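Local coordinates for protein phage integrase (Pectobacterium atrosepticum, PDB 3JU0) that is the arm-type binding domain of a phage-family (tyrosine recombinase) integrase and probably binds the arm-type DNA sites used in integration, at residues A[6-11]-A[26-31]; A[36-41]-A[57-62]; A[51-56]-A[84-89]; A[61-66]-A[90-95]; A[73-76]-A[80-83]. One frame throughout, in Å; residues are numbered along the deposited sequence.

Interaction 1: A[6-11]-A[26-31]; sequences SKVKNA and MHLLVH
V8 and L28, like A11 and V30, meet as aliphatic groups with no flat group between them; the aromatic rings beside them come from elsewhere in the sheet. The indole of W38 is touched by both V8 and L28, the ring of Y56 by V8, and the side chain of Y18 touches A11 and V30. The arrangement is the packing of the N-terminal helix 5-10 on strand 26-30, an inner strand of the four-stranded antiparallel sheet in the arm-type binding domain. Both pairs are buried and purely apolar. V8 reaches the strand through CG1, which stands anti to its backbone N (chi1 173°) and lies 3.9 Å from CD2 of L28, the two side chains passing at a slant. One helical turn on, the chain leaves helical geometry at A11, whose methyl points at the strand. K36 NZ donates to the carbonyl oxygens of V8 and A11 at the helix end. V30 turns toward A11 with its CG2 branch, set anti to the carbonyl carbon, and there CG2 of V30 lies 4.1 Å from CB of A11.

Interaction 2: A[36-41]-A[57-62]; sequences KYWRLS and PAVSLA
V59 meets W38 first, and in two ways. Its carbonyl O accepts from W38 NE1 at 2.8 Å with an N-H...O angle of 160°, so the indole nitrogen, inside a buried contact, has a firm partner. The oxygen lies at the edge of the indole, near the ring plane, whereas seen from the carbonyl the donor stands well above the carbonyl plane, 48° out of it. The side chain adds its CG1 branch, 3.7 Å from CD1 of W38, the two side chains running past each other in opposite senses. S60 turns away from the strand and is the N-cap of helix 61-76: its OG caps D63 N while D63 OD2 accepts from S60 N, a capping box at the helix start. Here the four-stranded antiparallel sheet of the arm-type binding domain receives the helix that packs across it, W38 of strand 36-44 projecting from the sheet to meet the helix start. L61 opens the helix, and the L61 and W38 side chains cross at about a right angle, by the six-membered ring. CA of L61 is 3.6 Å from CZ2 of W38, and CG, anti to the backbone N (chi1 173°), carries CD1 to 3.7 Å from CH2 of W38. A64, one turn on, also touches this indole.

Interaction 3: A[51-56]-A[84-89]; sequences LALGVY and KKQADN
Q86 carries this contact, laying its side chain against the backbone of A52 and the side chains of L51 and L53. With CG anti to the carbonyl carbon (chi1 -70°) and a bend at chi2 of -59°, the chain folds so that CG approaches A52 O at 3.3 Å, while the amide lies alongside both leucines. Its OE1 lies 4.0 Å from CD2 of L51, and its NE2 is 3.9 Å from CD2 of L53; both leucines cross the glutamine at a slant. No hydrogen bond joins the segments; within them the amide meets methyl groups. L53, the next most buried, reaches over with its CD2 branch from a beta bulge in edge strand 47-56: L53 and G54 share the place opposite W38, with L53 N and G54 O bonded to the same residue. G54 adopts a phi of 135°, where a beta carbon would collide with the L53 carbonyl oxygen. This outer edge of the antiparallel sheet is where the chain returning from helix 61-76 settles. On that returning side Q86 O accepts twice, from N89 N at 2.9 Å and from N89 ND2 at 3.1 Å, both from the same face of its plane, which pins the 3-10 turn 86-88. R67 of helix 61-76 spans the two segments, its NH1 donating to L53 O and its NH2 to N89 O.

Interaction 4: A[61-66]-A[90-95]; sequences LADARQ and KTIQEK
D63 OD1 accepts from I92 N at 2.8 Å with an N-H...O angle of 155°, on the syn side of the carboxylate. A water lies 2.8 Å from OD1 of D63, also within reach of K90 O. The other oxygen, OD2, accepts a hydrogen bond from a second water at 2.6 Å, and that water in turn accepts from Q93 N, so the carboxylate holds two successive amides at the start of helix 92-95, one directly and one through solvent. A negative charge beside these helix-start N-H groups would probably be favourable. The same OD2 rests on T91, 3.3 Å from its CB, with the methyl CG2 alongside. T91 is the N-cap of this short helix: its OG1, brought between the backbone N and the carbonyl carbon (chi1 62°), accepts from E94 N at 3.1 Å. In return T91 N donates to E94 OE1, standing above that carboxylate's plane, which completes a capping box. An apolar fringe flanks the polar grip, with CD1 of I92 lying 3.7 Å from CB of A62. The C-terminal helix 92-95 is thereby moored to the first turn of helix 61-76, which packs through A64 and R65 on M26 of strand 26-30, while R65 forms a salt bridge with D22 of strand 18-23.

Interaction 5: A[73-76]-A[80-83]; sequences KLLA and DPSA
L74 and L75, in the last turn of helix 61-76, are brought opposite P81 and D80 by a short reversal of the chain, with 5.7 Å from CA of L74 to CA of P81 and 6.1 Å from CA of L75 to CA of D80. P81 sits between the two leucines and begins the 3-10 turn 81-83. L75 meets the CD and CG atoms of the proline: its CG lies 3.8 Å from each of them, and its CD2 is 3.4 Å from CD of P81, closer than carbon atoms usually pack. The leucine does not start out aimed at the proline; CG anti to the carbonyl carbon (chi1 -73°) swings the branched end over to it. L74 meets the proline at CA instead, its CD1 standing 4.0 Å from CA of P81, with CB a little farther. The turn that presents the proline is fixed by D80, whose OD1 accepts from S82 N at 3.0 Å in an Asx turn, the donor lying 45° above the carboxylate plane; A83 N bonds to D80 O as well. Y42 OH of strand 36-44 is hydrogen-bonded to this OD1 as well, and the Y42 side chain touches both L75 and P81, so the turn leans on the sheet. Across the two segments the contact is wholly apolar, with no hydrogen bond or charge pair between them: its fit depends on shape, while directional bonding is left to the Asx turn that sets the proline in place.

From the N terminus, interaction 1 closes the first loop, bringing helix 5-10 back onto strand 26-30 with strand 18-23 in between. Interaction 2 follows in series and joins strand 36-44 to the start of helix 61-76; K36 on its strand ties back to interaction 1. Interaction 3 crosses interaction 2, since strand 47-56 leaves inside that loop and meets segment 84-89 beyond it. Interaction 4 crosses interaction 3 in the same way and shares L61 and A62 with interaction 2, adding the C-terminal helix 92-95. Interaction 5, at the far end of helix 61-76, nests inside the loops of both interaction 3 and interaction 4, touching the former through L51.

Interaction 1: A[6-11]-A[26-31]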
# COMPACT_ATOMS: atom_id res chain seq x y z
N SER A 6 4.72 -11.84 8.92
CA SER A 6 5.06 -13.15 8.39
C SER A 6 4.23 -13.54 7.13
O SER A 6 4.76 -14.12 6.18
CB SER A 6 5.00 -14.20 9.54
OG SER A 6 3.69 -14.66 9.69
N LYS A 7 2.92 -13.25 7.08
CA LYS A 7 2.12 -13.58 5.91
C LYS A 7 2.67 -12.82 4.71
O LYS A 7 2.75 -13.34 3.62
CB LYS A 7 0.66 -13.28 6.16
CG LYS A 7 0.02 -14.20 7.27
CD LYS A 7 -1.47 -13.98 7.29
N VAL A 8 3.04 -11.55 4.93
CA VAL A 8 3.60 -10.74 3.86
C VAL A 8 4.89 -11.31 3.35
O VAL A 8 5.04 -11.45 2.14
CB VAL A 8 3.74 -9.28 4.29
CG1 VAL A 8 4.49 -8.47 3.24
CG2 VAL A 8 2.39 -8.68 4.59
N LYS A 9 5.81 -11.62 4.25
CA LYS A 9 7.13 -12.15 3.89
C LYS A 9 7.00 -13.48 3.17
O LYS A 9 7.73 -13.72 2.18
CB LYS A 9 7.98 -12.31 5.15
CG LYS A 9 9.40 -12.72 4.90
CD LYS A 9 10.10 -12.87 6.23
CE LYS A 9 11.60 -12.67 6.11
NZ LYS A 9 11.95 -12.82 4.67
N ASN A 10 6.11 -14.35 3.67
CA ASN A 10 6.06 -15.70 3.19
C ASN A 10 5.17 -15.93 1.94
O ASN A 10 5.21 -17.03 1.33
CB ASN A 10 5.63 -16.60 4.34
CG ASN A 10 6.65 -16.66 5.48
OD1 ASN A 10 7.86 -16.50 5.28
ND2 ASN A 10 6.16 -17.02 6.65
N ALA A 11 4.40 -14.93 1.53
CA ALA A 11 3.59 -15.02 0.35
C ALA A 11 4.47 -15.32 -0.86
O ALA A 11 5.52 -14.69 -1.05
CB ALA A 11 2.77 -13.75 0.12
N MET A 26 -6.77 -1.28 1.73
CA MET A 26 -5.34 -1.61 1.39
C MET A 26 -5.09 -3.07 1.16
O MET A 26 -5.64 -3.93 1.86
CB MET A 26 -4.39 -1.09 2.45
CG MET A 26 -2.98 -1.10 1.94
SD MET A 26 -1.79 -0.46 3.13
CE MET A 26 -1.63 -1.83 4.29
N HIS A 27 -4.26 -3.37 0.18
CA HIS A 27 -3.90 -4.76 -0.10
C HIS A 27 -2.45 -4.80 -0.53
O HIS A 27 -1.86 -3.81 -0.96
CB HIS A 27 -4.76 -5.40 -1.16
CG HIS A 27 -4.79 -4.75 -2.50
ND1 HIS A 27 -3.96 -5.07 -3.55
CD2 HIS A 27 -5.65 -3.84 -2.98
CE1 HIS A 27 -4.28 -4.34 -4.61
NE2 HIS A 27 -5.32 -3.61 -4.30
N LEU A 28 -1.87 -5.99 -0.40
CA LEU A 28 -0.59 -6.32 -1.04
C LEU A 28 -0.89 -7.05 -2.35
O LEU A 28 -1.60 -8.03 -2.38
CB LEU A 28 0.21 -7.21 -0.10
CG LEU A 28 1.63 -7.56 -0.53
CD1 LEU A 28 2.48 -6.32 -0.28
CD2 LEU A 28 2.11 -8.76 0.21
N LEU A 29 -0.31 -6.58 -3.44
CA LEU A 29 -0.34 -7.23 -4.72
C LEU A 29 0.92 -8.05 -4.84
O LEU A 29 2.05 -7.51 -4.81
CB LEU A 29 -0.47 -6.19 -5.84
CG LEU A 29 -0.64 -6.78 -7.25
CD1 LEU A 29 -2.09 -7.43 -7.41
CD2 LEU A 29 -0.45 -5.68 -8.24
N VAL A 30 0.74 -9.36 -4.98
CA VAL A 30 1.85 -10.29 -5.11
C VAL A 30 1.90 -10.67 -6.60
O VAL A 30 0.96 -11.29 -7.14
CB VAL A 30 1.64 -11.55 -4.27
CG1 VAL A 30 2.82 -12.51 -4.35
CG2 VAL A 30 1.42 -11.18 -2.82
N HIS A 31 2.95 -10.19 -7.27
CA HIS A 31 3.01 -10.26 -8.72
C HIS A 31 3.82 -11.46 -9.17
O HIS A 31 4.69 -11.94 -8.46
CB HIS A 31 3.62 -8.93 -9.23
CG HIS A 31 3.38 -8.66 -10.69
ND1 HIS A 31 4.14 -9.24 -11.67
CD2 HIS A 31 2.49 -7.85 -11.32
CE1 HIS A 31 3.75 -8.79 -12.85
NE2 HIS A 31 2.72 -7.98 -12.68

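Interaction 2: A[36-41]-A[57-62]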
# COMPACT_ATOMS: atom_id res chain seq x y z
N LYS A 36 6.29 -7.32 -4.79
CA LYS A 36 5.16 -7.19 -3.83
C LYS A 36 4.85 -5.69 -3.64
O LYS A 36 5.74 -4.96 -3.23
CB LYS A 36 5.55 -7.88 -2.53
CG LYS A 36 5.57 -9.40 -2.56
CD LYS A 36 6.07 -10.01 -1.32
CE LYS A 36 5.89 -11.51 -1.34
NZ LYS A 36 6.60 -12.20 -0.18
N TYR A 37 3.64 -5.30 -4.08
CA TYR A 37 3.24 -3.92 -4.19
C TYR A 37 2.17 -3.58 -3.18
O TYR A 37 1.18 -4.27 -3.12
CB TYR A 37 2.68 -3.57 -5.60
CG TYR A 37 3.58 -3.89 -6.75
CD1 TYR A 37 3.64 -5.16 -7.28
CD2 TYR A 37 4.30 -2.91 -7.38
CE1 TYR A 37 4.44 -5.48 -8.35
CE2 TYR A 37 5.13 -3.22 -8.45
CZ TYR A 37 5.26 -4.50 -8.93
OH TYR A 37 6.05 -4.78 -10.05
N TRP A 38 2.34 -2.50 -2.43
CA TRP A 38 1.25 -2.01 -1.56
C TRP A 38 0.36 -1.08 -2.37
O TRP A 38 0.84 -0.16 -3.05
CB TRP A 38 1.79 -1.23 -0.40
CG TRP A 38 2.66 -2.02 0.54
CD1 TRP A 38 4.00 -1.92 0.67
CD2 TRP A 38 2.23 -3.05 1.41
NE1 TRP A 38 4.43 -2.80 1.64
CE2 TRP A 38 3.36 -3.50 2.12
CE3 TRP A 38 0.98 -3.63 1.68
CZ2 TRP A 38 3.29 -4.56 3.06
CZ3 TRP A 38 0.93 -4.66 2.65
CH2 TRP A 38 2.07 -5.08 3.33
N ARG A 39 -0.93 -1.32 -2.25
CA ARG A 39 -1.94 -0.54 -2.99
C ARG A 39 -3.10 -0.16 -2.11
O ARG A 39 -3.53 -0.96 -1.27
CB ARG A 39 -2.50 -1.34 -4.17
CG ARG A 39 -1.54 -1.56 -5.30
CD ARG A 39 -0.19 -1.39 -5.02
NE ARG A 39 0.42 -0.95 -6.27
CZ ARG A 39 1.62 -0.39 -6.41
NH1 ARG A 39 2.52 -0.05 -5.36
NH2 ARG A 39 1.89 -0.17 -7.65
N LEU A 40 -3.66 1.00 -2.40
CA LEU A 40 -4.88 1.45 -1.70
C LEU A 40 -5.99 1.71 -2.73
O LEU A 40 -5.84 2.53 -3.67
CB LEU A 40 -4.62 2.74 -0.91
CG LEU A 40 -5.85 3.36 -0.24
CD1 LEU A 40 -6.33 2.42 0.86
CD2 LEU A 40 -5.56 4.71 0.31
N SER A 41 -7.13 1.07 -2.54
CA SER A 41 -8.32 1.37 -3.33
C SER A 41 -9.08 2.49 -2.63
O SER A 41 -9.31 2.45 -1.39
CB SER A 41 -9.13 0.10 -3.42
OG SER A 41 -10.33 0.30 -4.15
N PRO A 57 10.19 -5.21 0.25
CA PRO A 57 10.38 -4.90 1.64
C PRO A 57 10.90 -3.48 1.91
O PRO A 57 11.14 -3.16 3.03
CB PRO A 57 11.44 -5.95 2.07
CG PRO A 57 12.21 -6.06 0.84
CD PRO A 57 11.30 -6.03 -0.29
N ALA A 58 11.03 -2.63 0.88
CA ALA A 58 11.42 -1.21 1.08
C ALA A 58 10.44 -0.54 2.03
O ALA A 58 10.84 0.26 2.92
CB ALA A 58 11.52 -0.53 -0.23
N VAL A 59 9.18 -0.91 1.89
CA VAL A 59 8.07 -0.43 2.70
C VAL A 59 7.50 -1.65 3.43
O VAL A 59 6.99 -2.59 2.84
CB VAL A 59 7.03 0.22 1.76
CG1 VAL A 59 5.80 0.65 2.55
CG2 VAL A 59 7.65 1.39 0.95
N SER A 60 7.55 -1.61 4.74
CA SER A 60 7.02 -2.69 5.57
C SER A 60 5.51 -2.63 5.71
O SER A 60 4.90 -1.65 5.28
CB SER A 60 7.55 -2.64 6.97
OG SER A 60 7.12 -1.51 7.71
N LEU A 61 4.91 -3.63 6.28
CA LEU A 61 3.49 -3.59 6.55
C LEU A 61 3.10 -2.40 7.45
O LEU A 61 2.15 -1.67 7.14
CB LEU A 61 3.09 -4.93 7.22
CG LEU A 61 1.65 -5.02 7.74
CD1 LEU A 61 0.57 -4.79 6.69
CD2 LEU A 61 1.37 -6.37 8.42
N ALA A 62 3.87 -2.17 8.49
CA ALA A 62 3.64 -0.99 9.33
C ALA A 62 3.77 0.31 8.55
O ALA A 62 2.96 1.26 8.72
CB ALA A 62 4.54 -0.99 10.52

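Interaction 3: A[51-56]-A[84-89]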
# COMPACT_ATOMS: atom_id res chain seq x y z
N LEU A 51 -4.17 3.55 -5.70
CA LEU A 51 -2.97 4.32 -5.29
C LEU A 51 -1.83 3.36 -4.97
O LEU A 51 -1.96 2.47 -4.11
CB LEU A 51 -3.29 5.10 -3.99
CG LEU A 51 -2.36 6.17 -3.54
CD1 LEU A 51 -2.38 7.30 -4.60
CD2 LEU A 51 -2.75 6.76 -2.19
N ALA A 52 -0.68 3.59 -5.57
CA ALA A 52 0.52 2.90 -5.16
C ALA A 52 1.12 3.50 -3.87
O ALA A 52 1.35 4.72 -3.78
CB ALA A 52 1.56 3.05 -6.27
N LEU A 53 1.31 2.67 -2.86
CA LEU A 53 1.87 3.07 -1.60
C LEU A 53 3.33 2.67 -1.44
O LEU A 53 3.97 3.09 -0.50
CB LEU A 53 1.09 2.55 -0.42
CG LEU A 53 -0.37 2.95 -0.31
CD1 LEU A 53 -1.02 2.20 0.86
CD2 LEU A 53 -0.48 4.40 -0.13
N GLY A 54 3.87 1.89 -2.32
CA GLY A 54 5.25 1.47 -2.19
C GLY A 54 5.44 -0.02 -2.44
O GLY A 54 4.51 -0.73 -2.78
N VAL A 55 6.69 -0.43 -2.26
CA VAL A 55 7.16 -1.78 -2.60
C VAL A 55 7.70 -2.45 -1.35
O VAL A 55 8.58 -1.91 -0.73
CB VAL A 55 8.24 -1.70 -3.72
CG1 VAL A 55 8.87 -3.03 -3.96
CG2 VAL A 55 7.58 -1.16 -4.99
N TYR A 56 7.26 -3.67 -1.06
CA TYR A 56 7.85 -4.46 0.01
C TYR A 56 9.13 -5.15 -0.53
O TYR A 56 9.12 -5.67 -1.64
CB TYR A 56 6.83 -5.54 0.43
CG TYR A 56 7.30 -6.48 1.50
CD1 TYR A 56 7.22 -6.18 2.84
CD2 TYR A 56 7.89 -7.69 1.15
CE1 TYR A 56 7.71 -7.05 3.81
CE2 TYR A 56 8.31 -8.55 2.11
CZ TYR A 56 8.24 -8.24 3.42
OH TYR A 56 8.67 -9.15 4.36
N LYS A 84 0.34 13.11 -3.94
CA LYS A 84 1.40 13.03 -2.94
C LYS A 84 2.60 12.20 -3.42
O LYS A 84 2.41 11.09 -4.01
CB LYS A 84 0.83 12.36 -1.67
CG LYS A 84 1.84 12.10 -0.58
CD LYS A 84 2.34 13.30 0.02
CE LYS A 84 3.15 12.92 1.27
NZ LYS A 84 3.60 14.14 1.94
N LYS A 85 3.82 12.66 -3.16
CA LYS A 85 5.02 11.83 -3.32
C LYS A 85 5.09 10.87 -2.15
O LYS A 85 5.39 11.29 -1.06
CB LYS A 85 6.30 12.70 -3.37
CG LYS A 85 7.60 11.88 -3.45
CD LYS A 85 8.81 12.82 -3.59
CE LYS A 85 9.21 12.83 -4.98
NZ LYS A 85 9.95 11.54 -5.13
N GLN A 86 4.85 9.59 -2.38
CA GLN A 86 4.73 8.67 -1.25
C GLN A 86 6.02 8.55 -0.48
O GLN A 86 6.02 8.32 0.71
CB GLN A 86 4.28 7.26 -1.72
CG GLN A 86 2.87 7.17 -2.20
CD GLN A 86 1.85 7.58 -1.15
OE1 GLN A 86 0.85 8.27 -1.48
NE2 GLN A 86 2.13 7.28 0.08
N ALA A 87 7.13 8.65 -1.19
CA ALA A 87 8.43 8.61 -0.55
C ALA A 87 8.71 9.66 0.49
O ALA A 87 9.58 9.51 1.35
CB ALA A 87 9.52 8.61 -1.61
N ASP A 88 7.95 10.75 0.46
CA ASP A 88 8.10 11.73 1.52
C ASP A 88 7.65 11.20 2.89
O ASP A 88 7.97 11.79 3.95
CB ASP A 88 7.34 12.98 1.09
CG ASP A 88 8.14 13.83 0.12
OD1 ASP A 88 9.32 13.51 -0.10
OD2 ASP A 88 7.60 14.81 -0.41
N ASN A 89 6.89 10.10 2.89
CA ASN A 89 6.61 9.37 4.10
C ASN A 89 7.80 8.51 4.51
O ASN A 89 8.02 7.44 3.97
CB ASN A 89 5.43 8.43 3.89
CG ASN A 89 4.13 9.17 3.69
OD1 ASN A 89 3.58 9.75 4.64
ND2 ASN A 89 3.59 9.06 2.51

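Interaction 4: A[61-66]-A[90-95]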
# COMPACT_ATOMS: atom_id res chain seq x y z
N LEU A 61 4.91 -3.63 6.28
CA LEU A 61 3.49 -3.59 6.55
C LEU A 61 3.10 -2.40 7.45
O LEU A 61 2.15 -1.67 7.14
CB LEU A 61 3.09 -4.93 7.22
CG LEU A 61 1.65 -5.02 7.74
CD1 LEU A 61 0.57 -4.79 6.69
CD2 LEU A 61 1.37 -6.37 8.42
N ALA A 62 3.87 -2.17 8.49
CA ALA A 62 3.64 -0.99 9.33
C ALA A 62 3.77 0.31 8.55
O ALA A 62 2.96 1.26 8.72
CB ALA A 62 4.54 -0.99 10.52
N ASP A 63 4.81 0.42 7.72
CA ASP A 63 4.98 1.57 6.89
C ASP A 63 3.79 1.77 5.91
O ASP A 63 3.30 2.88 5.70
CB ASP A 63 6.23 1.44 6.04
CG ASP A 63 7.55 1.42 6.78
OD1 ASP A 63 7.70 2.14 7.79
OD2 ASP A 63 8.49 0.72 6.20
N ALA A 64 3.30 0.69 5.34
CA ALA A 64 2.20 0.73 4.42
C ALA A 64 0.91 1.22 5.10
O ALA A 64 0.21 2.03 4.55
CB ALA A 64 1.98 -0.60 3.78
N ARG A 65 0.67 0.74 6.31
CA ARG A 65 -0.49 1.21 7.11
C ARG A 65 -0.33 2.69 7.41
O ARG A 65 -1.35 3.42 7.38
CB ARG A 65 -0.69 0.35 8.36
CG ARG A 65 -1.08 -1.05 8.09
CD ARG A 65 -1.13 -1.90 9.30
NE ARG A 65 -1.69 -3.20 9.03
CZ ARG A 65 -1.48 -4.28 9.77
NH1 ARG A 65 -0.68 -4.22 10.80
NH2 ARG A 65 -2.05 -5.39 9.42
N GLN A 66 0.89 3.17 7.67
CA GLN A 66 1.09 4.61 7.91
C GLN A 66 0.79 5.42 6.68
O GLN A 66 0.15 6.50 6.75
CB GLN A 66 2.56 4.82 8.37
CG GLN A 66 2.97 6.25 8.50
CD GLN A 66 2.20 6.98 9.52
OE1 GLN A 66 2.09 8.22 9.44
NE2 GLN A 66 1.64 6.27 10.50
N LYS A 90 8.61 8.99 5.43
CA LYS A 90 9.81 8.22 5.77
C LYS A 90 9.41 6.90 6.38
O LYS A 90 8.43 6.79 7.17
CB LYS A 90 10.70 8.99 6.75
CG LYS A 90 11.22 10.27 6.17
N THR A 91 10.17 5.86 6.06
CA THR A 91 9.85 4.55 6.59
C THR A 91 10.50 4.35 7.95
O THR A 91 11.36 5.12 8.38
CB THR A 91 10.36 3.42 5.69
OG1 THR A 91 11.80 3.52 5.62
CG2 THR A 91 9.75 3.48 4.32
N ILE A 92 10.06 3.33 8.64
CA ILE A 92 10.57 3.12 9.99
C ILE A 92 12.10 2.96 9.96
O ILE A 92 12.83 3.58 10.79
CB ILE A 92 9.85 1.94 10.70
CG1 ILE A 92 8.37 2.25 10.99
CG2 ILE A 92 10.63 1.64 11.97
CD1 ILE A 92 7.53 1.03 11.31
N GLN A 93 12.60 2.14 9.02
CA GLN A 93 14.05 1.99 8.79
C GLN A 93 14.79 3.24 8.38
O GLN A 93 15.93 3.45 8.80
CB GLN A 93 14.32 0.98 7.69
N GLU A 94 14.19 4.02 7.48
CA GLU A 94 14.79 5.27 7.08
C GLU A 94 14.95 6.12 8.31
O GLU A 94 15.95 6.82 8.44
CB GLU A 94 13.93 5.97 6.01
CG GLU A 94 14.17 5.36 4.63
CD GLU A 94 13.18 5.83 3.60
OE1 GLU A 94 12.29 6.65 3.99
OE2 GLU A 94 13.32 5.37 2.44
N LYS A 95 13.98 6.04 9.23
CA LYS A 95 14.05 6.77 10.51
C LYS A 95 15.31 6.42 11.30
O LYS A 95 16.03 7.28 11.81
CB LYS A 95 12.82 6.42 11.36
CG LYS A 95 11.62 7.30 11.05
CD LYS A 95 11.55 7.65 9.57
O HOH W 1 10.77 0.26 7.43
O HOH W 2 6.49 4.53 8.54

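Interaction 5: A[73-76]-A[80-83]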
# COMPACT_ATOMS: atom_id res chain seq x y z
N LYS A 73 -6.11 10.73 5.37
CA LYS A 73 -6.14 12.14 5.84
C LYS A 73 -6.27 13.10 4.65
O LYS A 73 -7.02 14.08 4.70
CB LYS A 73 -4.93 12.48 6.69
CG LYS A 73 -4.91 11.75 8.00
CD LYS A 73 -3.61 12.20 8.77
CE LYS A 73 -3.05 11.31 9.70
NZ LYS A 73 -1.77 12.14 10.03
N LEU A 74 -5.51 12.85 3.58
CA LEU A 74 -5.64 13.71 2.40
C LEU A 74 -7.06 13.65 1.83
O LEU A 74 -7.64 14.66 1.54
CB LEU A 74 -4.62 13.37 1.29
CG LEU A 74 -3.18 13.71 1.61
CD1 LEU A 74 -2.27 13.22 0.53
CD2 LEU A 74 -2.99 15.18 1.78
N LEU A 75 -7.60 12.46 1.66
CA LEU A 75 -8.94 12.28 1.20
C LEU A 75 -9.92 13.08 2.04
O LEU A 75 -10.87 13.72 1.50
CB LEU A 75 -9.32 10.81 1.14
CG LEU A 75 -8.68 10.04 -0.01
CD1 LEU A 75 -8.71 8.53 0.26
CD2 LEU A 75 -9.35 10.33 -1.35
N ALA A 76 -9.77 12.97 3.36
CA ALA A 76 -10.64 13.73 4.26
C ALA A 76 -10.54 15.25 4.11
O ALA A 76 -11.53 15.93 4.41
CB ALA A 76 -10.43 13.32 5.69
N ASP A 80 -6.80 14.84 -3.57
CA ASP A 80 -6.53 13.55 -4.23
C ASP A 80 -5.18 13.00 -3.75
O ASP A 80 -4.14 13.64 -3.89
CB ASP A 80 -6.41 13.77 -5.74
CG ASP A 80 -6.47 12.44 -6.52
OD1 ASP A 80 -6.12 11.40 -5.91
OD2 ASP A 80 -6.92 12.43 -7.71
N PRO A 81 -5.17 11.83 -3.09
CA PRO A 81 -3.96 11.36 -2.52
C PRO A 81 -2.93 10.94 -3.57
O PRO A 81 -1.77 10.81 -3.24
CB PRO A 81 -4.42 10.19 -1.64
CG PRO A 81 -5.60 9.72 -2.29
CD PRO A 81 -6.29 10.95 -2.79
N SER A 82 -3.34 10.81 -4.82
CA SER A 82 -2.35 10.54 -5.91
C SER A 82 -1.42 11.72 -6.17
O SER A 82 -0.40 11.54 -6.84
CB SER A 82 -3.03 10.11 -7.17
OG SER A 82 -3.75 11.15 -7.76
N ALA A 83 -1.71 12.86 -5.57
CA ALA A 83 -0.87 14.05 -5.80
C ALA A 83 0.32 14.04 -4.89
O ALA A 83 1.27 14.74 -5.11
CB ALA A 83 -1.65 15.33 -5.56